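Local coordinates for protein esterase A (PDB 5GKV) that probably hydrolyses ester bonds as a serine esterase of the beta-lactamase and penicillin-binding-protein fold family, at residues K83-L88 and L206-P211; L89-V94 and S290-A295; R275-L280 and E336-S341. All blocks are in the same frame, centred on the assembly; numbering follows the deposited sequence.

Contact 1 (K83-L88 and L206-P211); sequences KAVAAL and LWIGLP
Apolar packing of helix against strand brings Val85 up to Leu206 and Ile208, deep in the beta-lactamase-type fold. The helix, 82-95, carries Lys83, which fits the lysine of the SxxK motif of this family; the strand, 206-208, is an edge of a small three-stranded antiparallel sheet. The backbones stay well apart, the nearest CA atoms, of Val85 and Ile208, being 9.1 Å from each other, so the side chains alone bridge the gap. Only 130 Å² is buried in total, and no hydrogen bond crosses. Val85 supplies both points of touch on the helix, one methyl for each strand residue. Leu206 and Ile208 lie two apart on the strand and so direct their side chains to the same face. Leu194 of helix 190-202 touches both Val85 and Ile208, and Leu276 of helix 270-281 touches Leu206, which places the cluster among three helices. Lys83 points away from the strand, and its NZ is hydrogen-bonded to Tyr169 OH and to the carbonyls of Pro171 and Ser263. Ile208 is extended through its second torsion (chi2 178°), which carries CD1 out to meet Val85 tip to tip: Val85 CG1 lies 3.9 Å from Ile208 CD1, and its other methyl, Val85 CG2, is 4.2 Å from Leu206 CD2.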
loop_
_atom_site.group_PDB
_atom_site.type_symbol
_atom_site.label_atom_id
_atom_site.label_comp_id
_atom_site.label_asym_id
_atom_site.label_seq_id
_atom_site.Cartn_x
_atom_site.Cartn_y
_atom_site.Cartn_z
ATOM N N LYS A 83 -1.483 1.531 -1.136
ATOM C CA LYS A 83 -2.236 2.446 -0.277
ATOM C C LYS A 83 -1.337 3.311 0.600
ATOM O O LYS A 83 -1.732 4.422 0.983
ATOM C CB LYS A 83 -3.213 1.654 0.609
ATOM C CG LYS A 83 -4.287 0.917 -0.191
ATOM C CD LYS A 83 -5.430 0.464 0.710
ATOM C CE LYS A 83 -6.602 -0.072 -0.111
ATOM N NZ LYS A 83 -6.245 -1.371 -0.792
ATOM N N ALA A 84 -0.140 2.826 0.952
ATOM C CA ALA A 84 0.789 3.668 1.704
ATOM C C ALA A 84 1.233 4.862 0.870
ATOM O O ALA A 84 1.442 5.960 1.406
ATOM C CB ALA A 84 2.009 2.852 2.159
ATOM N N VAL A 85 1.378 4.663 -0.447
ATOM C CA VAL A 85 1.732 5.764 -1.342
ATOM C C VAL A 85 0.574 6.751 -1.452
ATOM O O VAL A 85 0.773 7.972 -1.387
ATOM C CB VAL A 85 2.155 5.234 -2.729
ATOM C CG1 VAL A 85 2.527 6.424 -3.680
ATOM C CG2 VAL A 85 3.341 4.268 -2.599
ATOM N N ALA A 86 -0.654 6.244 -1.604
ATOM C CA ALA A 86 -1.808 7.133 -1.630
ATOM C C ALA A 86 -1.897 7.935 -0.340
ATOM O O ALA A 86 -2.175 9.142 -0.362
ATOM C CB ALA A 86 -3.085 6.321 -1.856
ATOM N N ALA A 87 -1.633 7.283 0.797
ATOM C CA ALA A 87 -1.717 7.983 2.073
ATOM C C ALA A 87 -0.689 9.101 2.150
ATOM O O ALA A 87 -1.000 10.209 2.603
ATOM C CB ALA A 87 -1.540 7.004 3.226
ATOM N N LEU A 88 0.536 8.830 1.694
ATOM C CA LEU A 88 1.569 9.858 1.678
ATOM C C LEU A 88 1.154 11.041 0.810
ATOM O O LEU A 88 1.343 12.196 1.196
ATOM C CB LEU A 88 2.891 9.250 1.184
ATOM C CG LEU A 88 4.182 10.088 1.189
ATOM C CD1 LEU A 88 5.348 9.162 0.985
ATOM C CD2 LEU A 88 4.243 11.111 0.099
ATOM N N LEU A 206 9.128 3.627 -9.083
ATOM C CA LEU A 206 7.824 3.452 -8.454
ATOM C C LEU A 206 6.801 4.211 -9.287
ATOM O O LEU A 206 7.046 5.359 -9.681
ATOM C CB LEU A 206 7.843 3.959 -7.003
ATOM C CG LEU A 206 6.473 4.290 -6.391
ATOM C CD1 LEU A 206 5.633 3.019 -6.144
ATOM C CD2 LEU A 206 6.607 5.139 -5.120
ATOM N N TRP A 207 5.665 3.566 -9.553
ATOM C CA TRP A 207 4.713 4.035 -10.548
ATOM C C TRP A 207 3.289 3.750 -10.092
ATOM O O TRP A 207 2.996 2.664 -9.586
ATOM C CB TRP A 207 4.919 3.322 -11.892
ATOM C CG TRP A 207 6.315 3.287 -12.390
ATOM C CD1 TRP A 207 7.358 2.557 -11.887
ATOM C CD2 TRP A 207 6.835 3.996 -13.526
ATOM N NE1 TRP A 207 8.499 2.784 -12.621
ATOM C CE2 TRP A 207 8.208 3.658 -13.637
ATOM C CE3 TRP A 207 6.277 4.879 -14.459
ATOM C CZ2 TRP A 207 9.023 4.171 -14.638
ATOM C CZ3 TRP A 207 7.092 5.392 -15.455
ATOM C CH2 TRP A 207 8.451 5.034 -15.537
ATOM N N ILE A 208 2.390 4.701 -10.320
ATOM C CA ILE A 208 0.956 4.428 -10.300
ATOM C C ILE A 208 0.437 4.847 -11.667
ATOM O O ILE A 208 0.448 6.041 -12.003
ATOM C CB ILE A 208 0.228 5.163 -9.166
ATOM C CG1 ILE A 208 0.762 4.698 -7.800
ATOM C CG2 ILE A 208 -1.276 4.914 -9.260
ATOM C CD1 ILE A 208 0.120 5.437 -6.600
ATOM N N GLY A 209 0.020 3.864 -12.468
ATOM C CA GLY A 209 -0.161 4.074 -13.891
ATOM C C GLY A 209 1.142 3.835 -14.634
ATOM O O GLY A 209 2.011 4.708 -14.680
ATOM N N LEU A 210 1.296 2.645 -15.208
ATOM C CA LEU A 210 2.565 2.212 -15.767
ATOM C C LEU A 210 2.522 2.263 -17.286
ATOM O O LEU A 210 1.727 1.525 -17.889
ATOM C CB LEU A 210 2.871 0.790 -15.294
ATOM C CG LEU A 210 4.262 0.255 -15.588
ATOM C CD1 LEU A 210 5.335 1.024 -14.824
ATOM C CD2 LEU A 210 4.289 -1.251 -15.242
ATOM N N PRO A 211 3.339 3.092 -17.943
ATOM C CA PRO A 211 3.323 3.136 -19.414
ATOM C C PRO A 211 3.743 1.808 -20.032
ATOM O O PRO A 211 4.537 1.051 -19.463
ATOM C CB PRO A 211 4.335 4.241 -19.753
ATOM C CG PRO A 211 4.479 5.045 -18.501
ATOM C CD PRO A 211 4.266 4.082 -17.369
#

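Contact 2 (L89-V94 and S290-A295); sequences LIARLV and SLITPA
Arg92 lays its aliphatic chain alongside the carbonyl oxygen of Leu291, with Arg92 CG and CD each 3.4 Å from Leu291 O. The chain then bends at chi3 (81°), and this turn brings the guanidinium round so that Arg92 NE donates to Leu291 O at 2.9 Å. The N-H...O angle of 149° shows a moderately bent bond, but both flat groups are well placed: the donor lies in the carbonyl plane on a lone pair, with a C=O...N angle of 139°, and the oxygen sits close to the guanidinium plane. A water extends the grip along the same edge. It accepts from Arg92 NH2 at 2.8 Å and donates to Ser290 O at 2.9 Å, so one arginine holds two successive carbonyls, one directly and one by way of the water. Arg92 NH1 has a further charged neighbour in Asp197, but that ion pair is long and weak.

The contact ties the later turns of helix 82-95, whose first turn bears the probable SxxK lysine of the beta-lactamase-like fold, Lys83, to the loop leading into helix 294-301. Thr293 is the N-cap of that second helix; its OG1 is hydrogen-bonded to Gly296 N and also to Asp95 OD1 at the end of helix 82-95. Beside the polar bonds lies a small apolar patch. Ile292, stretched out with CG1 anti to the backbone N, brings its CD1 to 3.8 Å from Ala91 CB, and Leu280 of helix 270-281 packs against the same isoleucine.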
loop_
_atom_site.group_PDB
_atom_site.type_symbol
_atom_site.label_atom_id
_atom_site.label_comp_id
_atom_site.label_asym_id
_atom_site.label_seq_id
_atom_site.Cartn_x
_atom_site.Cartn_y
_atom_site.Cartn_z
ATOM N N LEU A 89 0.599 10.777 -0.375
ATOM C CA LEU A 89 0.224 11.874 -1.266
ATOM C C LEU A 89 -0.832 12.768 -0.627
ATOM O O LEU A 89 -0.752 13.999 -0.732
ATOM C CB LEU A 89 -0.262 11.330 -2.609
ATOM C CG LEU A 89 0.814 10.609 -3.431
ATOM C CD1 LEU A 89 0.219 9.940 -4.681
ATOM C CD2 LEU A 89 1.920 11.584 -3.808
ATOM N N ILE A 90 -1.807 12.176 0.074
ATOM C CA ILE A 90 -2.790 12.984 0.794
ATOM C C ILE A 90 -2.116 13.740 1.934
ATOM O O ILE A 90 -2.361 14.938 2.132
ATOM C CB ILE A 90 -3.958 12.113 1.314
ATOM C CG1 ILE A 90 -4.832 11.598 0.157
ATOM C CG2 ILE A 90 -4.796 12.897 2.312
ATOM C CD1 ILE A 90 -5.598 12.683 -0.594
ATOM N N ALA A 91 -1.269 13.046 2.711
ATOM C CA ALA A 91 -0.585 13.676 3.838
ATOM C C ALA A 91 0.172 14.928 3.407
ATOM O O ALA A 91 0.234 15.917 4.156
ATOM C CB ALA A 91 0.389 12.690 4.489
ATOM N N ARG A 92 0.761 14.896 2.211
ATOM C CA ARG A 92 1.445 16.075 1.675
ATOM C C ARG A 92 0.477 17.235 1.425
ATOM O O ARG A 92 0.781 18.385 1.772
ATOM C CB ARG A 92 2.195 15.703 0.395
ATOM C CG ARG A 92 3.483 14.897 0.655
ATOM C CD ARG A 92 4.209 14.561 -0.648
ATOM N NE ARG A 92 5.034 15.656 -1.181
ATOM C CZ ARG A 92 4.912 16.175 -2.400
ATOM N NH1 ARG A 92 3.991 15.721 -3.233
ATOM N NH2 ARG A 92 5.708 17.159 -2.791
ATOM N N LEU A 93 -0.680 16.966 0.798
ATOM C CA LEU A 93 -1.670 18.032 0.594
ATOM C C LEU A 93 -2.085 18.671 1.906
ATOM O O LEU A 93 -2.250 19.896 1.984
ATOM C CB LEU A 93 -2.922 17.516 -0.104
ATOM C CG LEU A 93 -2.833 17.082 -1.550
ATOM C CD1 LEU A 93 -4.233 16.664 -2.023
ATOM C CD2 LEU A 93 -2.296 18.235 -2.391
ATOM N N VAL A 94 -2.316 17.853 2.937
ATOM C CA VAL A 94 -2.709 18.404 4.229
ATOM C C VAL A 94 -1.570 19.231 4.814
ATOM O O VAL A 94 -1.767 20.372 5.264
ATOM C CB VAL A 94 -3.152 17.277 5.181
ATOM C CG1 VAL A 94 -3.413 17.822 6.569
ATOM C CG2 VAL A 94 -4.417 16.619 4.644
ATOM N N SER A 290 12.955 17.900 0.902
ATOM C CA SER A 290 11.847 17.773 1.845
ATOM C C SER A 290 10.561 17.380 1.114
ATOM O O SER A 290 10.068 18.130 0.264
ATOM C CB SER A 290 11.638 19.082 2.608
ATOM O OG SER A 290 10.606 18.935 3.578
ATOM N N LEU A 291 10.027 16.199 1.430
ATOM C CA LEU A 291 8.735 15.772 0.899
ATOM C C LEU A 291 7.565 16.198 1.774
ATOM O O LEU A 291 6.449 16.352 1.266
ATOM C CB LEU A 291 8.697 14.245 0.753
ATOM C CG LEU A 291 9.740 13.681 -0.201
ATOM C CD1 LEU A 291 9.618 12.176 -0.297
ATOM C CD2 LEU A 291 9.555 14.329 -1.558
ATOM N N ILE A 292 7.800 16.385 3.069
ATOM C CA ILE A 292 6.749 16.641 4.049
ATOM C C ILE A 292 7.442 17.053 5.344
ATOM O O ILE A 292 8.599 16.679 5.573
ATOM C CB ILE A 292 5.868 15.388 4.237
ATOM C CG1 ILE A 292 4.680 15.664 5.161
ATOM C CG2 ILE A 292 6.710 14.208 4.777
ATOM C CD1 ILE A 292 3.604 14.575 5.131
ATOM N N THR A 293 6.766 17.829 6.194
ATOM C CA THR A 293 7.354 18.208 7.476
ATOM C C THR A 293 7.159 17.117 8.522
ATOM O O THR A 293 6.270 16.268 8.397
ATOM C CB THR A 293 6.738 19.515 7.990
ATOM O OG1 THR A 293 5.432 19.259 8.540
ATOM C CG2 THR A 293 6.648 20.544 6.872
ATOM N N PRO A 294 7.979 17.118 9.577
ATOM C CA PRO A 294 7.722 16.192 10.699
ATOM C C PRO A 294 6.319 16.309 11.265
ATOM O O PRO A 294 5.684 15.293 11.584
ATOM C CB PRO A 294 8.787 16.595 11.727
ATOM C CG PRO A 294 9.930 17.140 10.886
ATOM C CD PRO A 294 9.285 17.801 9.689
ATOM N N ALA A 295 5.816 17.536 11.401
ATOM C CA ALA A 295 4.439 17.723 11.842
ATOM C C ALA A 295 3.464 17.006 10.915
ATOM O O ALA A 295 2.518 16.357 11.382
ATOM C CB ALA A 295 4.117 19.212 11.920
HETATM O O HOH W 1 7.895 18.360 -1.586
#

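Contact 3 (R275-L280 and E336-S341); sequences RLMGAL and EAFGHS
Met277 and Leu280, one helical turn apart, both pack on Phe338, and Met277 reaches on to Gly339. The sulfur-bearing chain of Met277 is bent at its last two torsions and ends with CE 3.9 Å from Phe338 O and 3.9 Å from Gly339 CA, so its methyl rests on the strand backbone where the glycine has no side chain. The same CE is 4.2 Å from Phe338 CE2, approaching the ring obliquely. Leu280 meets the ring differently: its CD1 lies at the edge, near the ring plane, 3.9 Å from Phe338 CE2, while Leu280 CB is 4.0 Å from Phe338 CZ, and the two side chains cross at about a right angle.

With CG between the backbone N and the carbonyl carbon (chi1 59°), the Phe338 ring is swung toward the helix although its CB starts off to one side. Phe322 packs edge-to-face against this ring, and Ile297 and Thr301 of helix 294-301 touch it as well. Met277 also touches Ala348 and Ala350 on the neighbouring strand 347-351. On the larger scale, helix 270-281 runs roughly antiparallel to strand 338-341 of the seven-stranded sheet, with segment axes 10.3 Å apart at closest and 153° between their directions.

Farther along the strand, His340 and Ser341 open an HSG sequence that probably corresponds to the KTG motif of penicillin-binding proteins. His340 ND1 donates to Ser341 O at 3.0 Å, in its ring plane, with an N-H...O angle of 158°; that carbonyl is also hydrogen-bonded to Ser80 OG. With no hydrogen bond or charge joining helix to strand, this interface depends on the fit of apolar groups, and the side-chain hydrogen bond of His340 belongs to the strand itself, not to its packing on the helix.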
loop_
_atom_site.group_PDB
_atom_site.type_symbol
_atom_site.label_atom_id
_atom_site.label_comp_id
_atom_site.label_asym_id
_atom_site.label_seq_id
_atom_site.Cartn_x
_atom_site.Cartn_y
_atom_site.Cartn_z
ATOM N N ARG A 275 13.181 3.566 0.107
ATOM C CA ARG A 275 13.641 4.948 0.086
ATOM C C ARG A 275 12.495 5.915 0.366
ATOM O O ARG A 275 12.653 6.854 1.153
ATOM C CB ARG A 275 14.301 5.258 -1.261
ATOM C CG ARG A 275 15.581 4.468 -1.506
ATOM C CD ARG A 275 16.194 4.770 -2.872
ATOM N NE ARG A 275 16.442 6.193 -3.028
ATOM C CZ ARG A 275 16.433 6.836 -4.196
ATOM N NH1 ARG A 275 16.185 6.176 -5.324
ATOM N NH2 ARG A 275 16.660 8.147 -4.234
ATOM N N LEU A 276 11.329 5.685 -0.249
ATOM C CA LEU A 276 10.194 6.580 -0.038
ATOM C C LEU A 276 9.739 6.553 1.417
ATOM O O LEU A 276 9.585 7.607 2.052
ATOM C CB LEU A 276 9.042 6.215 -0.986
ATOM C CG LEU A 276 7.800 7.119 -0.880
ATOM C CD1 LEU A 276 8.140 8.551 -1.261
ATOM C CD2 LEU A 276 6.684 6.598 -1.754
ATOM N N MET A 277 9.514 5.350 1.970
ATOM C CA MET A 277 9.168 5.259 3.380
ATOM C C MET A 277 10.317 5.731 4.262
ATOM O O MET A 277 10.077 6.230 5.368
ATOM C CB MET A 277 8.775 3.824 3.755
ATOM C CG MET A 277 7.567 3.278 3.011
ATOM S SD MET A 277 6.076 4.294 3.140
ATOM C CE MET A 277 5.559 3.818 4.796
ATOM N N GLY A 278 11.559 5.589 3.785
ATOM C CA GLY A 278 12.700 6.101 4.533
ATOM C C GLY A 278 12.618 7.597 4.786
ATOM O O GLY A 278 13.010 8.078 5.854
ATOM N N ALA A 279 12.096 8.351 3.814
ATOM C CA ALA A 279 11.903 9.780 4.027
ATOM C C ALA A 279 10.950 10.038 5.189
ATOM O O ALA A 279 11.179 10.943 6.000
ATOM C CB ALA A 279 11.390 10.446 2.748
ATOM N N LEU A 280 9.873 9.249 5.289
ATOM C CA LEU A 280 8.957 9.357 6.424
ATOM C C LEU A 280 9.593 8.891 7.736
ATOM O O LEU A 280 9.110 9.270 8.812
ATOM C CB LEU A 280 7.679 8.553 6.148
ATOM C CG LEU A 280 7.007 8.806 4.800
ATOM C CD1 LEU A 280 5.662 8.061 4.718
ATOM C CD2 LEU A 280 6.799 10.310 4.598
ATOM N N GLU A 336 4.670 2.200 17.084
ATOM C CA GLU A 336 4.229 3.349 16.301
ATOM C C GLU A 336 4.829 3.385 14.894
ATOM O O GLU A 336 4.635 4.374 14.179
ATOM C CB GLU A 336 4.529 4.670 17.040
ATOM C CG GLU A 336 6.005 4.986 17.313
ATOM C CD GLU A 336 6.561 4.293 18.574
ATOM O OE1 GLU A 336 5.911 3.386 19.139
ATOM O OE2 GLU A 336 7.680 4.657 18.995
ATOM N N ALA A 337 5.532 2.335 14.473
ATOM C CA ALA A 337 5.868 2.219 13.058
ATOM C C ALA A 337 4.585 2.041 12.247
ATOM O O ALA A 337 3.524 1.713 12.787
ATOM C CB ALA A 337 6.826 1.051 12.827
ATOM N N PHE A 338 4.691 2.240 10.931
ATOM C CA PHE A 338 3.504 2.302 10.087
ATOM C C PHE A 338 3.880 1.993 8.645
ATOM O O PHE A 338 5.039 2.137 8.232
ATOM C CB PHE A 338 2.831 3.684 10.157
ATOM C CG PHE A 338 3.731 4.814 9.733
ATOM C CD1 PHE A 338 4.563 5.434 10.653
ATOM C CD2 PHE A 338 3.744 5.263 8.417
ATOM C CE1 PHE A 338 5.379 6.467 10.270
ATOM C CE2 PHE A 338 4.584 6.295 8.028
ATOM C CZ PHE A 338 5.393 6.908 8.963
ATOM N N GLY A 339 2.867 1.634 7.870
ATOM C CA GLY A 339 3.081 1.302 6.467
ATOM C C GLY A 339 1.818 0.723 5.881
ATOM O O GLY A 339 0.707 1.108 6.258
ATOM N N HIS A 340 1.995 -0.198 4.943
ATOM C CA HIS A 340 0.845 -0.920 4.436
ATOM C C HIS A 340 1.341 -2.195 3.779
ATOM O O HIS A 340 2.494 -2.279 3.333
ATOM C CB HIS A 340 0.021 -0.065 3.462
ATOM C CG HIS A 340 -1.453 -0.347 3.510
ATOM N ND1 HIS A 340 -2.010 -1.504 3.003
ATOM C CD2 HIS A 340 -2.486 0.386 3.995
ATOM C CE1 HIS A 340 -3.320 -1.482 3.200
ATOM N NE2 HIS A 340 -3.633 -0.343 3.795
ATOM N N SER A 341 0.473 -3.197 3.761
ATOM C CA SER A 341 0.789 -4.478 3.163
ATOM C C SER A 341 -0.117 -4.719 1.964
ATOM O O SER A 341 -1.144 -4.059 1.797
ATOM C CB SER A 341 0.643 -5.618 4.182
ATOM O OG SER A 341 1.465 -5.360 5.307
#

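Helix 82-95 joins contact 1 to contact 2, whose centres are 15 Å apart, and helix 270-281, the helical half of contact 3, packs against both. Leu88 CD1 of contact 1 lies 3.6 Å from Leu276 CD1 of contact 3. Contact 2 joins the same apolar core through Leu291 CD1, 3.9 Å from Ala279 CB and 4.0 Å from Leu276 CD1; its centre is 13 Å from that of contact 3. The probable active site lies where contacts 1 and 3 meet: Lys83 CD packs 3.7 Å from His340 NE2, bringing the helix of the probable SxxK lysine beside the strand of the HSG sequence.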